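Local coordinates for protein putative tagatose-6-phosphate ketose/aldose isomerase (PDB 3C3J) that is of unconfirmed function but is built from two tandem SIS domains of alpha/beta fold and assembles with a second copy of itself, at residues V228-G233 with T262-G267; I67-A72 with A238-A243; N42-P47 with N155-L160; T32-L37 with M180-A185; Q205-S210 with I326-R331. One frame throughout, in Å; residues are numbered along the deposited sequence.

Following the chain from its N terminus, helix 23-49 starts two loops: contact 4 joins it to helix 174-187, and contact 3, nested inside that loop, joins it to the run leading into the last strand of the first parallel sheet. Contact 2 starts on helix 63-79 within both loops and closes on helix 235-249, so it crosses them and ties the first SIS domain to the second. Contact 5 opens on helix 198-210 and closes beyond the last strand of the second sheet; contact 2 crosses it too. Contact 1 is nested inside contact 5, crosses contact 2, and closes a short loop within the second domain. Contacts 2 and 4 touch through Ile70 and Met180.

Contact 1: V228-G233 with T262-G267; sequences VYLGSG and TGFRHG
Ser232 OG is bonded both to Asp292 OD1 and to a water that donates to it at 2.8 Å. The same water accepts from Thr262 N at 3.0 Å, so a single molecule joins the end of strand 226-231 to the short helix 261-264 in the parallel alpha/beta sheet domain of the SIS fold. Further back along the strand the contact turns apolar. Val228 and Leu230, two residues apart on the strand, both point toward Phe264, while Tyr229 packs on helix 235-249. A beta-branched valine suits the strand backbone, and the forked leucine gives two methyls to one aromatic ring. Leu230 CD2 sits over a face of Phe264 in a CH-pi contact, 4.0 Å from the ring centroid and 21° off the normal; Leu230 CD1 meets Phe264 CD2 at 3.8 Å. A chi1 of -159° swings the Phe264 ring out to these methyls, and the far part of the ring reaches Val228, CE1 lying 3.9 Å from CG1. Thr262 also links this contact to the second subunit: its OG1 is hydrogen-bonded to Thr89 O of that chain. His266, at the centre of an inverse gamma turn, donates from ND1 to Thr262 O at 3.3 Å, with the acceptor in the plane of the imidazole ring.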
# COMPACT_ATOMS: atom_id res chain seq x y z
N VAL A 228 -12.55 8.94 -4.82
CA VAL A 228 -11.64 7.86 -5.09
C VAL A 228 -10.74 8.26 -6.24
O VAL A 228 -11.22 8.63 -7.32
CB VAL A 228 -12.34 6.54 -5.51
CG1 VAL A 228 -11.25 5.39 -5.58
CG2 VAL A 228 -13.47 6.21 -4.57
N TYR A 229 -9.43 8.17 -5.99
CA TYR A 229 -8.44 8.33 -7.07
C TYR A 229 -7.88 6.98 -7.47
O TYR A 229 -7.51 6.18 -6.60
CB TYR A 229 -7.29 9.24 -6.62
CG TYR A 229 -7.64 10.71 -6.50
CD1 TYR A 229 -7.56 11.57 -7.60
CD2 TYR A 229 -7.96 11.26 -5.26
CE1 TYR A 229 -7.84 12.93 -7.48
CE2 TYR A 229 -8.23 12.61 -5.13
CZ TYR A 229 -8.17 13.45 -6.25
OH TYR A 229 -8.43 14.78 -6.11
N LEU A 230 -7.77 6.76 -8.78
CA LEU A 230 -7.27 5.49 -9.35
C LEU A 230 -6.11 5.73 -10.30
O LEU A 230 -6.14 6.65 -11.13
CB LEU A 230 -8.38 4.73 -10.08
CG LEU A 230 -9.68 4.41 -9.33
CD1 LEU A 230 -10.76 3.78 -10.24
CD2 LEU A 230 -9.38 3.50 -8.14
N GLY A 231 -5.05 4.93 -10.15
CA GLY A 231 -3.90 4.99 -11.05
C GLY A 231 -3.17 3.66 -11.04
O GLY A 231 -3.06 3.02 -10.00
N SER A 232 -2.66 3.25 -12.20
CA SER A 232 -1.98 1.96 -12.33
C SER A 232 -0.51 2.07 -11.96
O SER A 232 0.12 3.12 -12.14
CB SER A 232 -2.11 1.38 -13.75
OG SER A 232 -3.44 1.04 -14.07
N GLY A 233 0.04 0.98 -11.43
CA GLY A 233 1.48 0.93 -11.16
C GLY A 233 1.85 2.01 -10.17
O GLY A 233 1.13 2.22 -9.18
N THR A 262 -7.23 -1.87 -11.86
CA THR A 262 -7.47 -3.31 -11.86
C THR A 262 -7.72 -3.85 -10.42
O THR A 262 -8.59 -4.68 -10.23
CB THR A 262 -6.34 -4.08 -12.54
OG1 THR A 262 -5.11 -3.73 -11.90
CG2 THR A 262 -6.25 -3.70 -14.03
N GLY A 263 -7.00 -3.31 -9.44
CA GLY A 263 -7.21 -3.63 -8.03
C GLY A 263 -8.62 -3.28 -7.57
O GLY A 263 -9.23 -4.02 -6.78
N PHE A 264 -9.15 -2.18 -8.11
CA PHE A 264 -10.47 -1.65 -7.72
C PHE A 264 -11.61 -2.65 -7.91
O PHE A 264 -12.57 -2.65 -7.15
CB PHE A 264 -10.75 -0.35 -8.49
CG PHE A 264 -11.79 0.55 -7.84
CD1 PHE A 264 -11.69 0.90 -6.51
CD2 PHE A 264 -12.82 1.09 -8.61
CE1 PHE A 264 -12.63 1.75 -5.92
CE2 PHE A 264 -13.76 1.94 -8.03
CZ PHE A 264 -13.66 2.28 -6.69
N ARG A 265 -11.49 -3.50 -8.92
CA ARG A 265 -12.53 -4.49 -9.22
C ARG A 265 -12.71 -5.55 -8.13
O ARG A 265 -13.80 -6.08 -7.98
CB ARG A 265 -12.22 -5.23 -10.51
CG ARG A 265 -12.45 -4.42 -11.73
CD ARG A 265 -12.59 -5.33 -12.91
NE ARG A 265 -12.73 -4.56 -14.13
CZ ARG A 265 -11.71 -4.11 -14.85
NH1 ARG A 265 -10.45 -4.38 -14.51
NH2 ARG A 265 -11.96 -3.41 -15.94
N HIS A 266 -11.64 -5.85 -7.40
CA HIS A 266 -11.62 -6.98 -6.45
C HIS A 266 -12.12 -6.65 -5.03
O HIS A 266 -11.49 -7.05 -4.02
CB HIS A 266 -10.21 -7.55 -6.43
CG HIS A 266 -9.82 -8.23 -7.70
ND1 HIS A 266 -9.24 -7.56 -8.76
CD2 HIS A 266 -9.97 -9.51 -8.11
CE1 HIS A 266 -9.03 -8.41 -9.74
NE2 HIS A 266 -9.45 -9.60 -9.37
N GLY A 267 -13.24 -5.94 -4.95
CA GLY A 267 -13.88 -5.57 -3.67
C GLY A 267 -14.10 -4.08 -3.47
O GLY A 267 -15.21 -3.65 -3.13
O HOH W 1 -4.39 -1.09 -12.53

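Contact 2: I67-A72 with A238-A243; sequences IGDIIA and AARESA
Arg240 leaves its helix with CG anti to the backbone N (chi1 -168°) and stays fully extended to NE, while Asp69 turns its carboxylate beside its own backbone N (chi1 -68°); together these rotations bring two opposite charges together from helices 63-79 and 235-249. A salt bridge results, with Asp69 OD2 3.2 Å from Arg240 NH1. The carboxylate and guanidinium planes are nearly parallel, 6° apart, but stepped: OD2 lies well out of the guanidinium plane, and contact is made through the single pair OD2 and NH1. The long arginine suits its place because it can reach from one helix to the other from a partly exposed position, and the short aspartate offers a carboxylate close to its own helix.

One residue further along, the contact becomes apolar. Ile70 lies beside Ala238 at the closest backbone approach, 6.3 Å between their CA atoms. Its CG1 rests 3.4 Å from Ala238 N, so the isoleucine packs against main chain as much as side chain, and its CD1 is 4.2 Å from Ala238 CB. Alanine suits this spot because its single methyl lets the larger branched partner come near the helix backbone.

Each of these helices follows the first strand of its own parallel sheet, so the contact joins corresponding elements of the two SIS domains. Ile70 is also packed by selenomethionine Met180 of helix 174-187 and by Ala339 of helix 335-356, while Arg240 lies against Phe66 of helix 63-79 and Tyr258 of strand 255-259.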
# COMPACT_ATOMS: atom_id res chain seq x y z
N ILE A 67 6.44 9.27 -2.39
CA ILE A 67 7.45 9.48 -3.43
C ILE A 67 7.97 8.13 -3.92
O ILE A 67 7.91 7.83 -5.09
CB ILE A 67 8.62 10.39 -2.96
CG1 ILE A 67 8.08 11.78 -2.58
CG2 ILE A 67 9.76 10.47 -4.08
CD1 ILE A 67 9.07 12.66 -1.90
N GLY A 68 8.47 7.31 -3.00
CA GLY A 68 8.97 5.99 -3.32
C GLY A 68 7.91 5.12 -3.94
O GLY A 68 8.20 4.33 -4.81
N ASP A 69 6.67 5.25 -3.48
CA ASP A 69 5.53 4.52 -4.08
C ASP A 69 5.37 4.84 -5.56
O ASP A 69 5.10 3.94 -6.37
CB ASP A 69 4.23 4.80 -3.34
CG ASP A 69 4.21 4.19 -1.93
OD1 ASP A 69 5.06 3.35 -1.60
OD2 ASP A 69 3.33 4.58 -1.13
N ILE A 70 5.57 6.11 -5.93
CA ILE A 70 5.45 6.53 -7.33
C ILE A 70 6.68 6.08 -8.15
O ILE A 70 6.51 5.55 -9.26
CB ILE A 70 5.22 8.02 -7.46
CG1 ILE A 70 3.92 8.42 -6.74
CG2 ILE A 70 5.14 8.46 -8.93
CD1 ILE A 70 3.76 9.90 -6.50
N ILE A 71 7.89 6.26 -7.63
CA ILE A 71 9.09 6.17 -8.47
C ILE A 71 10.00 4.97 -8.26
O ILE A 71 10.83 4.72 -9.13
CB ILE A 71 9.95 7.47 -8.42
CG1 ILE A 71 10.66 7.66 -7.07
CG2 ILE A 71 9.12 8.72 -8.78
CD1 ILE A 71 11.58 8.91 -7.04
N ALA A 72 9.93 4.25 -7.11
CA ALA A 72 10.87 3.16 -6.84
C ALA A 72 10.82 2.03 -7.90
O ALA A 72 11.87 1.59 -8.39
CB ALA A 72 10.67 2.61 -5.42
N ALA A 238 0.51 8.33 -6.72
CA ALA A 238 -0.05 9.65 -7.01
C ALA A 238 -1.51 9.74 -6.55
O ALA A 238 -1.94 10.76 -5.94
CB ALA A 238 0.07 9.98 -8.50
N ALA A 239 -2.26 8.67 -6.81
CA ALA A 239 -3.65 8.56 -6.31
C ALA A 239 -3.71 8.62 -4.80
O ALA A 239 -4.58 9.29 -4.25
CB ALA A 239 -4.34 7.31 -6.85
N ARG A 240 -2.76 7.96 -4.13
CA ARG A 240 -2.70 7.95 -2.67
C ARG A 240 -2.41 9.32 -2.10
O ARG A 240 -3.09 9.76 -1.14
CB ARG A 240 -1.64 6.95 -2.21
CG ARG A 240 -1.68 6.65 -0.73
CD ARG A 240 -0.67 5.49 -0.46
NE ARG A 240 -0.76 4.99 0.89
CZ ARG A 240 -0.00 3.99 1.35
NH1 ARG A 240 0.91 3.40 0.57
NH2 ARG A 240 -0.13 3.60 2.59
N GLU A 241 -1.44 10.02 -2.68
CA GLU A 241 -1.16 11.41 -2.29
C GLU A 241 -2.37 12.34 -2.52
O GLU A 241 -2.66 13.22 -1.70
CB GLU A 241 0.05 11.91 -3.10
CG GLU A 241 0.41 13.40 -2.97
CD GLU A 241 0.45 13.94 -1.54
OE1 GLU A 241 0.51 13.15 -0.56
OE2 GLU A 241 0.44 15.19 -1.41
N SER A 242 -3.02 12.16 -3.67
CA SER A 242 -4.21 12.92 -4.03
C SER A 242 -5.32 12.70 -3.01
O SER A 242 -5.95 13.66 -2.57
CB SER A 242 -4.67 12.54 -5.43
OG SER A 242 -3.71 12.89 -6.40
N ALA A 243 -5.54 11.45 -2.63
CA ALA A 243 -6.56 11.13 -1.64
C ALA A 243 -6.19 11.78 -0.29
O ALA A 243 -7.04 12.37 0.34
CB ALA A 243 -6.74 9.62 -1.52

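Contact 3: N42-P47 with N155-L160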
# COMPACT_ATOMS: atom_id res chain seq x y z
N ASN A 42 28.23 12.38 -8.25
CA ASN A 42 28.78 11.24 -8.96
C ASN A 42 29.94 10.61 -8.18
O ASN A 42 30.04 9.39 -8.13
CB ASN A 42 29.23 11.61 -10.38
CG ASN A 42 28.08 11.92 -11.31
OD1 ASN A 42 26.90 11.76 -10.95
ND2 ASN A 42 28.41 12.36 -12.52
N ASN A 43 30.78 11.43 -7.55
CA ASN A 43 31.88 10.91 -6.72
C ASN A 43 31.37 10.09 -5.54
O ASN A 43 32.01 9.12 -5.12
CB ASN A 43 32.74 12.04 -6.18
CG ASN A 43 33.58 12.70 -7.25
OD1 ASN A 43 33.63 12.23 -8.39
ND2 ASN A 43 34.26 13.80 -6.88
N PHE A 44 30.25 10.51 -4.98
CA PHE A 44 29.66 9.82 -3.84
C PHE A 44 28.98 8.54 -4.30
O PHE A 44 29.16 7.48 -3.70
CB PHE A 44 28.66 10.72 -3.13
CG PHE A 44 27.94 10.04 -2.00
CD1 PHE A 44 28.62 9.65 -0.87
CD2 PHE A 44 26.59 9.75 -2.10
CE1 PHE A 44 27.94 9.01 0.17
CE2 PHE A 44 25.93 9.12 -1.08
CZ PHE A 44 26.59 8.76 0.06
N LEU A 45 28.19 8.65 -5.37
CA LEU A 45 27.25 7.58 -5.72
C LEU A 45 27.86 6.49 -6.58
O LEU A 45 27.49 5.32 -6.45
CB LEU A 45 26.01 8.12 -6.44
CG LEU A 45 24.99 8.88 -5.62
CD1 LEU A 45 23.96 9.50 -6.59
CD2 LEU A 45 24.30 7.97 -4.59
N GLU A 46 28.76 6.85 -7.50
CA GLU A 46 29.25 5.88 -8.47
C GLU A 46 29.92 4.67 -7.81
O GLU A 46 29.67 3.55 -8.22
CB GLU A 46 30.12 6.53 -9.57
CG GLU A 46 29.26 7.43 -10.54
CD GLU A 46 30.01 8.10 -11.71
OE1 GLU A 46 31.27 8.15 -11.72
OE2 GLU A 46 29.31 8.60 -12.64
N PRO A 47 30.74 4.88 -6.76
CA PRO A 47 31.33 3.72 -6.09
C PRO A 47 30.30 2.83 -5.40
O PRO A 47 30.54 1.62 -5.25
CB PRO A 47 32.27 4.33 -5.04
CG PRO A 47 32.46 5.75 -5.48
CD PRO A 47 31.21 6.15 -6.17
N ASN A 155 29.62 8.81 5.41
CA ASN A 155 28.77 7.82 4.72
C ASN A 155 27.52 8.46 4.11
O ASN A 155 26.63 7.74 3.67
CB ASN A 155 28.42 6.61 5.65
CG ASN A 155 27.35 6.91 6.76
OD1 ASN A 155 27.13 8.06 7.17
ND2 ASN A 155 26.70 5.83 7.27
N ALA A 156 27.48 9.79 4.03
CA ALA A 156 26.25 10.52 3.69
C ALA A 156 26.53 11.68 2.76
O ALA A 156 27.61 12.29 2.83
CB ALA A 156 25.58 11.00 4.93
N PHE A 157 25.58 11.98 1.89
CA PHE A 157 25.64 13.14 1.00
C PHE A 157 24.23 13.71 0.96
O PHE A 157 23.33 13.05 0.49
CB PHE A 157 26.08 12.72 -0.40
CG PHE A 157 26.28 13.88 -1.37
CD1 PHE A 157 27.56 14.27 -1.74
CD2 PHE A 157 25.19 14.56 -1.90
CE1 PHE A 157 27.75 15.33 -2.62
CE2 PHE A 157 25.38 15.63 -2.78
CZ PHE A 157 26.66 16.01 -3.14
N ALA A 158 24.06 14.91 1.45
CA ALA A 158 22.73 15.49 1.57
C ALA A 158 22.48 16.47 0.45
O ALA A 158 23.36 17.25 0.06
CB ALA A 158 22.55 16.18 2.87
N LEU A 159 21.26 16.42 -0.06
CA LEU A 159 20.84 17.30 -1.12
C LEU A 159 19.73 18.22 -0.58
O LEU A 159 18.67 17.78 -0.15
CB LEU A 159 20.38 16.45 -2.28
CG LEU A 159 19.94 17.08 -3.57
CD1 LEU A 159 21.04 18.01 -4.12
CD2 LEU A 159 19.63 15.89 -4.54
N LEU A 160 20.01 19.51 -0.63
CA LEU A 160 19.08 20.52 -0.14
C LEU A 160 18.17 21.03 -1.25
O LEU A 160 18.65 21.36 -2.35
CB LEU A 160 19.89 21.68 0.44
CG LEU A 160 19.14 22.74 1.24
CD1 LEU A 160 18.47 22.15 2.49
CD2 LEU A 160 20.12 23.89 1.62
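The long N-terminal helix 23-49 packs beside an outermost strand of the first SIS domain's parallel sheet, and Phe44 and Phe157 make the join just before strand 159-160 begins. Phe157 CB stands over one face of the Phe44 ring, a CH-pi contact 3.6 Å from the centroid and 16° off the normal. The closest pair is Phe157 CB with Phe44 CD2, at 3.5 Å. The two rings are not stacked: their planes lie near parallel, at 29°, but they are slid apart, with centroids 5.8 Å from each other, because the side chains run past one another in opposite directions. In Phe44 the ring stands trans to the backbone nitrogen (chi1 176°), which throws it off the helix and across the incoming chain. Phenylalanine suits this place, since one flat ring can lie against a methylene and a stretch of backbone together.

That backbone is itself fixed to the sheet. Asn155 and Phe157 are bonded to His135 of strand 133-139 through their main chains, and Asn155 ND2 reaches Cys133 O. The ring of Phe157 continues along the helix to Ala40 and Leu41. Beyond Phe44, the helix kinks at Pro47, whose nitrogen carries no hydrogen for the turn before. At the other end of the Phe44 ring, CZ lies 3.8 Å from Asn155 O, which sits at the ring edge in its plane.

Contact 4: T32-L37 with M180-A185; sequences TNIDAL and MASCLA
Ile34 supplies the tight part of this helix-helix contact, in which the N-terminal helix 23-49 packs on helix 174-187, the one that follows the last strand of the first SIS domain's sheet. Almost everything is done by one methyl group. Ile34 CD1 enters the groove between Ser182 and Ala185, residues three apart and hence neighbours on one side of their helix. It lies 3.7 Å from Ser182 O, 3.8 Å from Ser182 CB and 4.0 Å from Ala185 CB. In Ile34, CG1 is anti to the carbonyl carbon (chi1 -72°) and the chain continues extended to CD1, so the longer branch of the isoleucine extends straight across. Isoleucine thus provides reach, whereas serine and alanine are small enough to let a methyl approach their backbone; even so, the nearest CA atoms, those of Ile34 and Ser182, remain 7.6 Å apart.

The flank occupied by Asp35 and Ala36 is quite different: both are exposed to solvent and neither touches the opposite segment. Asp35 turns instead to Ser194, whose OG is hydrogen-bonded to its OD2. On the inner side the packing continues, with Leu159 of the last strand and Leu41 of the same helix also beside Ile34. A second tie between the two helices is polar, Ala185 O taking a hydrogen bond from Arg38 NH2. Near the methyl, Ser182 OG, 4.2 Å from Ile34 CD1, is hydrogen-bonded to Thr178 O and Ser30 OG.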
# COMPACT_ATOMS: atom_id res chain seq x y z
N THR A 32 18.69 22.41 -11.86
CA THR A 32 19.87 23.22 -12.17
C THR A 32 20.90 23.20 -11.00
O THR A 32 22.10 23.14 -11.23
CB THR A 32 19.52 24.67 -12.71
OG1 THR A 32 18.86 25.42 -11.71
CG2 THR A 32 18.57 24.58 -13.86
N ASN A 33 20.43 23.17 -9.76
CA ASN A 33 21.35 22.95 -8.63
C ASN A 33 22.07 21.60 -8.68
O ASN A 33 23.26 21.49 -8.38
CB ASN A 33 20.62 23.09 -7.31
CG ASN A 33 21.56 23.15 -6.15
OD1 ASN A 33 22.46 24.01 -6.11
ND2 ASN A 33 21.39 22.24 -5.19
N ILE A 34 21.32 20.56 -9.03
CA ILE A 34 21.87 19.22 -9.17
C ILE A 34 22.96 19.25 -10.26
O ILE A 34 24.01 18.64 -10.10
CB ILE A 34 20.73 18.20 -9.46
CG1 ILE A 34 19.89 17.98 -8.20
CG2 ILE A 34 21.29 16.87 -10.04
CD1 ILE A 34 18.64 17.10 -8.46
N ASP A 35 22.73 20.01 -11.33
CA ASP A 35 23.76 20.18 -12.37
C ASP A 35 25.05 20.70 -11.77
O ASP A 35 26.14 20.20 -12.10
CB ASP A 35 23.32 21.13 -13.50
CG ASP A 35 22.20 20.56 -14.35
OD1 ASP A 35 22.11 19.33 -14.50
OD2 ASP A 35 21.42 21.34 -14.91
N ALA A 36 24.93 21.69 -10.89
CA ALA A 36 26.08 22.29 -10.21
C ALA A 36 26.79 21.28 -9.28
O ALA A 36 28.02 21.31 -9.17
CB ALA A 36 25.63 23.51 -9.42
N LEU A 37 26.01 20.40 -8.66
CA LEU A 37 26.50 19.39 -7.71
C LEU A 37 26.82 18.04 -8.37
O LEU A 37 27.24 17.10 -7.67
CB LEU A 37 25.43 19.14 -6.62
CG LEU A 37 25.35 20.11 -5.46
CD1 LEU A 37 25.55 21.55 -5.92
CD2 LEU A 37 23.99 19.95 -4.77
N MSE A 180 10.69 14.70 -5.31
CA MSE A 180 10.48 13.63 -6.26
C MSE A 180 11.26 13.83 -7.56
O MSE A 180 11.92 12.92 -8.06
CB MSE A 180 8.99 13.45 -6.56
CG MSE A 180 8.74 12.27 -7.47
SE MSE A 180 6.91 11.61 -7.30
CE MSE A 180 5.90 13.27 -7.74
N ALA A 181 11.15 15.03 -8.13
CA ALA A 181 11.88 15.40 -9.35
C ALA A 181 13.38 15.32 -9.13
O ALA A 181 14.12 14.85 -10.00
CB ALA A 181 11.50 16.81 -9.80
N SER A 182 13.83 15.76 -7.96
CA SER A 182 15.27 15.69 -7.62
C SER A 182 15.78 14.24 -7.58
O SER A 182 16.82 13.93 -8.15
CB SER A 182 15.57 16.42 -6.32
OG SER A 182 15.07 17.75 -6.38
N CYS A 183 15.04 13.37 -6.90
CA CYS A 183 15.41 11.96 -6.80
C CYS A 183 15.50 11.30 -8.18
O CYS A 183 16.48 10.64 -8.48
CB CYS A 183 14.45 11.18 -5.91
SG CYS A 183 15.09 9.52 -5.49
N LEU A 184 14.51 11.54 -9.03
CA LEU A 184 14.53 11.04 -10.40
C LEU A 184 15.78 11.55 -11.14
O LEU A 184 16.47 10.77 -11.80
CB LEU A 184 13.25 11.46 -11.13
CG LEU A 184 11.94 10.77 -10.76
CD1 LEU A 184 10.76 11.54 -11.40
CD2 LEU A 184 11.90 9.28 -11.19
N ALA A 185 16.10 12.84 -10.97
CA ALA A 185 17.23 13.47 -11.67
C ALA A 185 18.55 12.94 -11.18
O ALA A 185 19.48 12.84 -11.96
CB ALA A 185 17.19 14.98 -11.54

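Contact 5: Q205-S210 with I326-R331; sequences QAILTS and ILPPSR
Pro328 wedges its ring against Ala206 and Ile207, with its CD only 3.5 Å from Ile207 CG1. On the neighbouring side Pro328 CG meets Ala206 CB at 3.8 Å; alanine, lacking any longer branch, lets the pyrrolidine ring settle close to the helix. Ile207 also reaches Leu327, CD1 to CD2 at 4.1 Å. A chi1 of -70° in Ile207 directs its longer branch, and with it the CD1 methyl, toward the loop. The contact lies where the last turns of helix 198-210 pack on the loop that leaves strand 324-326, an outermost strand of the parallel sheet in the second SIS domain, on its way to helix 335-356. That helix adds Cys341, Met344 and Tyr345 around Ile207. Earlier turns of helix 198-210 add polar ties: Arg203 NE to Pro328 O and Asp199 to Arg331, which also pairs with Glu337 of helix 335-356. Hydroxyls brace the helix itself. Ser210 OG donates to Ile207 O at 2.6 Å, in the carbonyl plane and on a lone pair, while Gln205 O receives Thr209 N and Thr209 OG1 from opposite faces of its plane, the hydroxyl at 3.0 Å.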
# COMPACT_ATOMS: atom_id res chain seq x y z
N GLN A 205 2.91 24.24 -15.61
CA GLN A 205 2.61 25.69 -15.64
C GLN A 205 1.37 25.96 -16.51
O GLN A 205 0.52 26.75 -16.13
CB GLN A 205 3.84 26.49 -16.13
CG GLN A 205 3.69 28.03 -16.17
CD GLN A 205 3.73 28.67 -14.78
OE1 GLN A 205 3.80 27.98 -13.76
NE2 GLN A 205 3.65 30.01 -14.73
N ALA A 206 1.27 25.28 -17.65
CA ALA A 206 0.05 25.38 -18.50
C ALA A 206 -1.23 24.88 -17.80
O ALA A 206 -2.32 25.45 -17.99
CB ALA A 206 0.26 24.65 -19.83
N ILE A 207 -1.09 23.81 -17.00
CA ILE A 207 -2.22 23.27 -16.26
C ILE A 207 -2.69 24.32 -15.27
O ILE A 207 -3.87 24.68 -15.23
CB ILE A 207 -1.88 21.93 -15.53
CG1 ILE A 207 -1.69 20.79 -16.56
CG2 ILE A 207 -2.99 21.58 -14.52
CD1 ILE A 207 -1.05 19.50 -16.04
N LEU A 208 -1.77 24.85 -14.49
CA LEU A 208 -2.13 25.85 -13.49
C LEU A 208 -2.77 27.08 -14.16
O LEU A 208 -3.76 27.59 -13.69
CB LEU A 208 -0.89 26.26 -12.70
CG LEU A 208 -0.30 25.18 -11.78
CD1 LEU A 208 0.93 25.75 -11.03
CD2 LEU A 208 -1.36 24.61 -10.81
N THR A 209 -2.18 27.53 -15.26
CA THR A 209 -2.76 28.64 -16.03
C THR A 209 -4.18 28.31 -16.52
O THR A 209 -5.10 29.16 -16.44
CB THR A 209 -1.86 29.01 -17.21
OG1 THR A 209 -0.58 29.44 -16.70
CG2 THR A 209 -2.47 30.13 -18.03
N SER A 210 -4.38 27.08 -16.97
CA SER A 210 -5.69 26.64 -17.45
C SER A 210 -6.77 26.66 -16.37
O SER A 210 -7.95 26.73 -16.70
CB SER A 210 -5.61 25.24 -18.07
OG SER A 210 -5.60 24.22 -17.08
N ILE A 326 -8.33 16.74 -20.69
CA ILE A 326 -7.18 16.39 -21.52
C ILE A 326 -6.04 17.32 -21.15
O ILE A 326 -6.22 18.53 -21.09
CB ILE A 326 -7.46 16.48 -23.04
CG1 ILE A 326 -8.71 15.66 -23.41
CG2 ILE A 326 -6.25 16.05 -23.85
CD1 ILE A 326 -8.69 14.20 -23.02
N LEU A 327 -4.89 16.74 -20.85
CA LEU A 327 -3.72 17.51 -20.48
C LEU A 327 -3.27 18.43 -21.62
O LEU A 327 -3.49 18.12 -22.79
CB LEU A 327 -2.56 16.57 -20.10
CG LEU A 327 -2.81 15.58 -18.96
CD1 LEU A 327 -1.58 14.68 -18.80
CD2 LEU A 327 -3.12 16.31 -17.65
N PRO A 328 -2.65 19.57 -21.29
CA PRO A 328 -2.10 20.44 -22.36
C PRO A 328 -1.20 19.67 -23.31
O PRO A 328 -0.52 18.75 -22.88
CB PRO A 328 -1.28 21.49 -21.59
CG PRO A 328 -1.89 21.56 -20.28
CD PRO A 328 -2.43 20.16 -19.96
N PRO A 329 -1.16 20.05 -24.60
CA PRO A 329 -0.29 19.33 -25.52
C PRO A 329 1.15 19.40 -25.11
O PRO A 329 1.62 20.45 -24.65
CB PRO A 329 -0.50 20.06 -26.86
CG PRO A 329 -1.82 20.70 -26.73
CD PRO A 329 -1.89 21.13 -25.30
N SER A 330 1.84 18.28 -25.29
CA SER A 330 3.28 18.18 -25.06
C SER A 330 3.82 16.97 -25.78
O SER A 330 3.06 16.17 -26.37
CB SER A 330 3.56 18.03 -23.56
OG SER A 330 3.06 16.76 -23.10
N ARG A 331 5.13 16.77 -25.68
CA ARG A 331 5.73 15.51 -26.09
C ARG A 331 5.17 14.34 -25.26
O ARG A 331 4.48 14.56 -24.25
CB ARG A 331 7.23 15.54 -25.92
CG ARG A 331 7.66 15.70 -24.45
CD ARG A 331 9.03 15.22 -24.26
NE ARG A 331 9.60 15.65 -22.98
CZ ARG A 331 9.58 14.93 -21.85
NH1 ARG A 331 9.00 13.73 -21.81
NH2 ARG A 331 10.15 15.41 -20.77